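Local coordinates for protein LupI (PDB 6IY4) that probably inhibits metalloendopeptidases, as a small single-domain member of the Inh family of protease inhibitors from a marine Flavobacterium, at residues Ser37-Gln40 / Ala41-Arg45; Ser51-Asp55 / Gly56-Ile60. One frame throughout, in Å; residues are numbered along the deposited sequence.

Contact 1: Ser37-Gln40 / Ala41-Arg45; sequences SCLQ and AWLGR
Leu39 O takes two backbone N-H groups as the 3-10 segment ends. Trp42 N lies 2.8 Å from Leu39 O, placed well above the carbonyl plane. Leu43 N is 2.9 Å from Leu39 O and close to the extension of the C=O bond. The first is an i to i+3 bond of 3-10 type and the second an i to i+4 bond, so the carbonyl is shared where the chain leaves the helical path. One step earlier Cys38 O receives Ala41 N at 3.2 Å. The same Cys38 O lies over one face of the Trp42 indole, displaced toward its rim, while Cys38 SG approaches obliquely, 5.5 Å from the centroid of the six-membered ring, in a sulfur-aromatic contact. Leu39 meets this ring at its edge, its CD2 methyl lying 3.6 Å from Trp42 CE3 near the ring plane. With CG beside the backbone N (chi1 -60°), Leu43 brings its CD1 methyl to 4.1 Å from Leu39 CB, so Leu39 has apolar neighbours in both Trp42 and Leu43. This turn belongs to the long connection between strands 22-26 and 49-53, and the disulfide from Cys38 to Cys22 ties it back to the first of them. Leu39 and Trp42 rest on Phe12 of strand 8-14, whereas Leu43 packs on Ser67 and Leu68 of strand 66-74.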
# COMPACT_ATOMS: atom_id res chain seq x y z
N SER A 37 0.40 -1.34 -10.66
CA SER A 37 1.63 -1.56 -11.47
C SER A 37 2.76 -0.61 -11.02
O SER A 37 3.92 -1.03 -11.04
CB SER A 37 1.32 -1.40 -12.95
OG SER A 37 1.22 -0.03 -13.31
N CYS A 38 2.43 0.61 -10.58
CA CYS A 38 3.43 1.64 -10.21
C CYS A 38 4.29 1.19 -9.04
O CYS A 38 5.44 1.61 -8.94
CB CYS A 38 2.80 2.96 -9.81
SG CYS A 38 1.71 2.83 -8.36
N LEU A 39 3.78 0.32 -8.18
CA LEU A 39 4.54 -0.09 -6.97
C LEU A 39 5.70 -0.99 -7.35
O LEU A 39 6.61 -1.12 -6.52
CB LEU A 39 3.62 -0.79 -5.97
CG LEU A 39 2.42 0.01 -5.49
CD1 LEU A 39 1.66 -0.77 -4.41
CD2 LEU A 39 2.81 1.37 -4.93
N GLN A 40 5.73 -1.53 -8.57
CA GLN A 40 6.86 -2.34 -9.11
C GLN A 40 8.16 -1.53 -9.04
O GLN A 40 9.21 -2.09 -8.83
CB GLN A 40 6.55 -2.75 -10.56
CG GLN A 40 7.62 -3.63 -11.23
CD GLN A 40 8.66 -2.86 -12.02
OE1 GLN A 40 8.64 -1.63 -12.11
NE2 GLN A 40 9.58 -3.59 -12.61
N ALA A 41 8.10 -0.22 -9.21
CA ALA A 41 9.30 0.64 -9.17
C ALA A 41 9.87 0.66 -7.75
O ALA A 41 11.07 0.99 -7.59
CB ALA A 41 8.94 2.04 -9.61
N TRP A 42 9.07 0.30 -6.74
CA TRP A 42 9.43 0.60 -5.33
C TRP A 42 9.59 -0.69 -4.50
O TRP A 42 10.33 -0.69 -3.50
CB TRP A 42 8.36 1.52 -4.71
CG TRP A 42 8.26 2.86 -5.37
CD1 TRP A 42 9.27 3.58 -5.94
CD2 TRP A 42 7.08 3.67 -5.50
NE1 TRP A 42 8.80 4.77 -6.41
CE2 TRP A 42 7.45 4.85 -6.18
CE3 TRP A 42 5.75 3.52 -5.13
CZ2 TRP A 42 6.55 5.86 -6.48
CZ3 TRP A 42 4.85 4.51 -5.45
CH2 TRP A 42 5.24 5.67 -6.11
N LEU A 43 8.87 -1.73 -4.85
CA LEU A 43 8.83 -2.99 -4.07
C LEU A 43 9.42 -4.11 -4.93
O LEU A 43 9.15 -4.12 -6.15
CB LEU A 43 7.37 -3.29 -3.69
CG LEU A 43 6.65 -2.24 -2.84
CD1 LEU A 43 5.20 -2.62 -2.65
CD2 LEU A 43 7.34 -2.03 -1.51
N GLY A 44 10.10 -5.04 -4.26
CA GLY A 44 10.63 -6.27 -4.89
C GLY A 44 9.53 -7.18 -5.40
O GLY A 44 9.69 -7.80 -6.46
N ARG A 45 8.41 -7.20 -4.69
CA ARG A 45 7.27 -8.10 -4.98
C ARG A 45 6.08 -7.21 -5.29
O ARG A 45 5.74 -6.43 -4.42
CB ARG A 45 7.06 -8.99 -3.77
CG ARG A 45 6.12 -10.15 -4.07
CD ARG A 45 5.71 -10.90 -2.82
NE ARG A 45 6.88 -11.45 -2.16
CZ ARG A 45 7.61 -12.48 -2.62
NH1 ARG A 45 7.31 -13.08 -3.77
NH2 ARG A 45 8.63 -12.92 -1.89

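Contact 2: Ser51-Asp55 / Gly56-Ile60; sequences SPTPD and GLLLI
Ser51 O accepts Leu58 N at 2.8 Å in a nearly straight bond (169° at the hydrogen), and Ser51 N returns a bond of 2.9 Å to Leu58 O. Together the two bonds make Ser51 and Leu58 a hydrogen-bonded antiparallel pair. Toward the turn, Thr53 N donates to Gly56 O at 2.9 Å; the return bond from Gly56 N to Thr53 O is weak. Thr53 OG1 sits between its own backbone N and carbonyl carbon (chi1 76°), from where it donates to Asp55 OD1 at 3.0 Å, meeting the carboxylate oxygen almost in line with its C-O bond. This side-chain bond lies within the turn and ties its first residue to its third. Residues Thr53 to Gly56 form a type I beta turn with Pro54 and Asp55 at its corners, closing a beta hairpin whose arms are strands 49-53 and 56-60, part of the antiparallel beta-barrel expected of Inh-family inhibitors. Pro52 faces Leu57 as a non-hydrogen-bonded pair, where backbone N-H groups point away from the partner strand, so a proline costs no bond with Leu57. The Leu57 CD1 methyl reaches 3.5 Å from Ser51 O. On the face carrying Ser51, Thr53 and Leu58, the Thr53 CG2 methyl meets Leu58 CG at 4.1 Å, the two side chains crossing at about a right angle. Farther along, Ile60 CD1 approaches Ser51 CB, also at 4.1 Å. Strand 56-60 pairs on its other flank with strand 66-74 through backbone bonds of Leu57 to Leu70 and Leu59 to Leu68. Pro52 touches Pro3 and Val6 of helix 3-6, while Leu57 lies against Trp50.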
# COMPACT_ATOMS: atom_id res chain seq x y z
N SER A 51 -4.58 -6.94 2.92
CA SER A 51 -5.33 -7.38 4.10
C SER A 51 -5.02 -6.46 5.26
O SER A 51 -3.86 -6.26 5.61
CB SER A 51 -4.99 -8.79 4.45
OG SER A 51 -5.88 -9.26 5.45
N PRO A 52 -6.05 -5.90 5.91
CA PRO A 52 -5.81 -5.04 7.05
C PRO A 52 -5.41 -5.88 8.26
O PRO A 52 -5.77 -7.05 8.32
CB PRO A 52 -7.14 -4.34 7.31
CG PRO A 52 -8.14 -5.00 6.43
CD PRO A 52 -7.47 -6.06 5.59
N THR A 53 -4.68 -5.28 9.18
CA THR A 53 -4.30 -5.89 10.47
C THR A 53 -4.73 -4.90 11.53
O THR A 53 -5.12 -3.77 11.23
CB THR A 53 -2.80 -6.19 10.52
OG1 THR A 53 -2.17 -4.92 10.72
CG2 THR A 53 -2.32 -6.90 9.27
N PRO A 54 -4.66 -5.28 12.82
CA PRO A 54 -5.13 -4.38 13.86
C PRO A 54 -4.42 -3.03 13.87
O PRO A 54 -5.01 -2.05 14.27
CB PRO A 54 -4.86 -5.22 15.11
CG PRO A 54 -5.02 -6.63 14.61
CD PRO A 54 -4.20 -6.57 13.33
N ASP A 55 -3.16 -3.00 13.43
CA ASP A 55 -2.26 -1.85 13.57
C ASP A 55 -1.64 -1.48 12.23
O ASP A 55 -0.64 -0.75 12.25
CB ASP A 55 -1.13 -2.19 14.54
CG ASP A 55 -0.31 -3.42 14.15
OD1 ASP A 55 -0.71 -4.14 13.23
OD2 ASP A 55 0.74 -3.59 14.76
N GLY A 56 -2.19 -1.98 11.12
CA GLY A 56 -1.48 -1.75 9.86
C GLY A 56 -2.13 -2.49 8.72
O GLY A 56 -3.37 -2.74 8.75
N LEU A 57 -1.35 -2.71 7.68
CA LEU A 57 -1.87 -3.23 6.42
C LEU A 57 -0.83 -4.13 5.77
O LEU A 57 0.35 -3.73 5.72
CB LEU A 57 -2.19 -2.04 5.53
CG LEU A 57 -2.72 -2.36 4.13
CD1 LEU A 57 -4.08 -3.01 4.24
CD2 LEU A 57 -2.84 -1.12 3.27
N LEU A 58 -1.25 -5.25 5.20
CA LEU A 58 -0.37 -6.14 4.42
C LEU A 58 -0.69 -5.99 2.95
O LEU A 58 -1.85 -6.11 2.61
CB LEU A 58 -0.59 -7.59 4.80
CG LEU A 58 0.01 -8.03 6.12
CD1 LEU A 58 -0.58 -9.36 6.50
CD2 LEU A 58 1.53 -8.15 6.05
N LEU A 59 0.33 -5.71 2.17
CA LEU A 59 0.28 -5.84 0.71
C LEU A 59 0.88 -7.21 0.40
O LEU A 59 1.96 -7.52 0.94
CB LEU A 59 1.08 -4.74 0.05
CG LEU A 59 0.77 -3.30 0.47
CD1 LEU A 59 1.58 -2.34 -0.37
CD2 LEU A 59 -0.72 -3.01 0.38
N ILE A 60 0.19 -7.99 -0.41
CA ILE A 60 0.51 -9.43 -0.58
C ILE A 60 0.75 -9.70 -2.06
O ILE A 60 -0.05 -9.25 -2.85
CB ILE A 60 -0.63 -10.25 0.01
CG1 ILE A 60 -0.81 -9.90 1.50
CG2 ILE A 60 -0.34 -11.73 -0.14
CD1 ILE A 60 -2.04 -10.52 2.14

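Overall arrangement
Contact 1 precedes contact 2 along the chain, with their centres about 17 Å apart on opposite sides of the chain's centre. From Arg45 the chain needs only a few residues to enter strand 49-53 of the antiparallel beta-barrel expected for this family, and the hairpin of contact 2 then sets 49-53 beside 56-60. Strand 66-74 is a neighbour of both contacts. The two also meet directly, through methyl groups: Leu59 CD1 of the hairpin lies 4.3 Å from Leu43 CD1 and equally 4.3 Å from Leu39 CD1. At this point the disulfide-tethered turn and the hairpin touch within the one Inh-family fold.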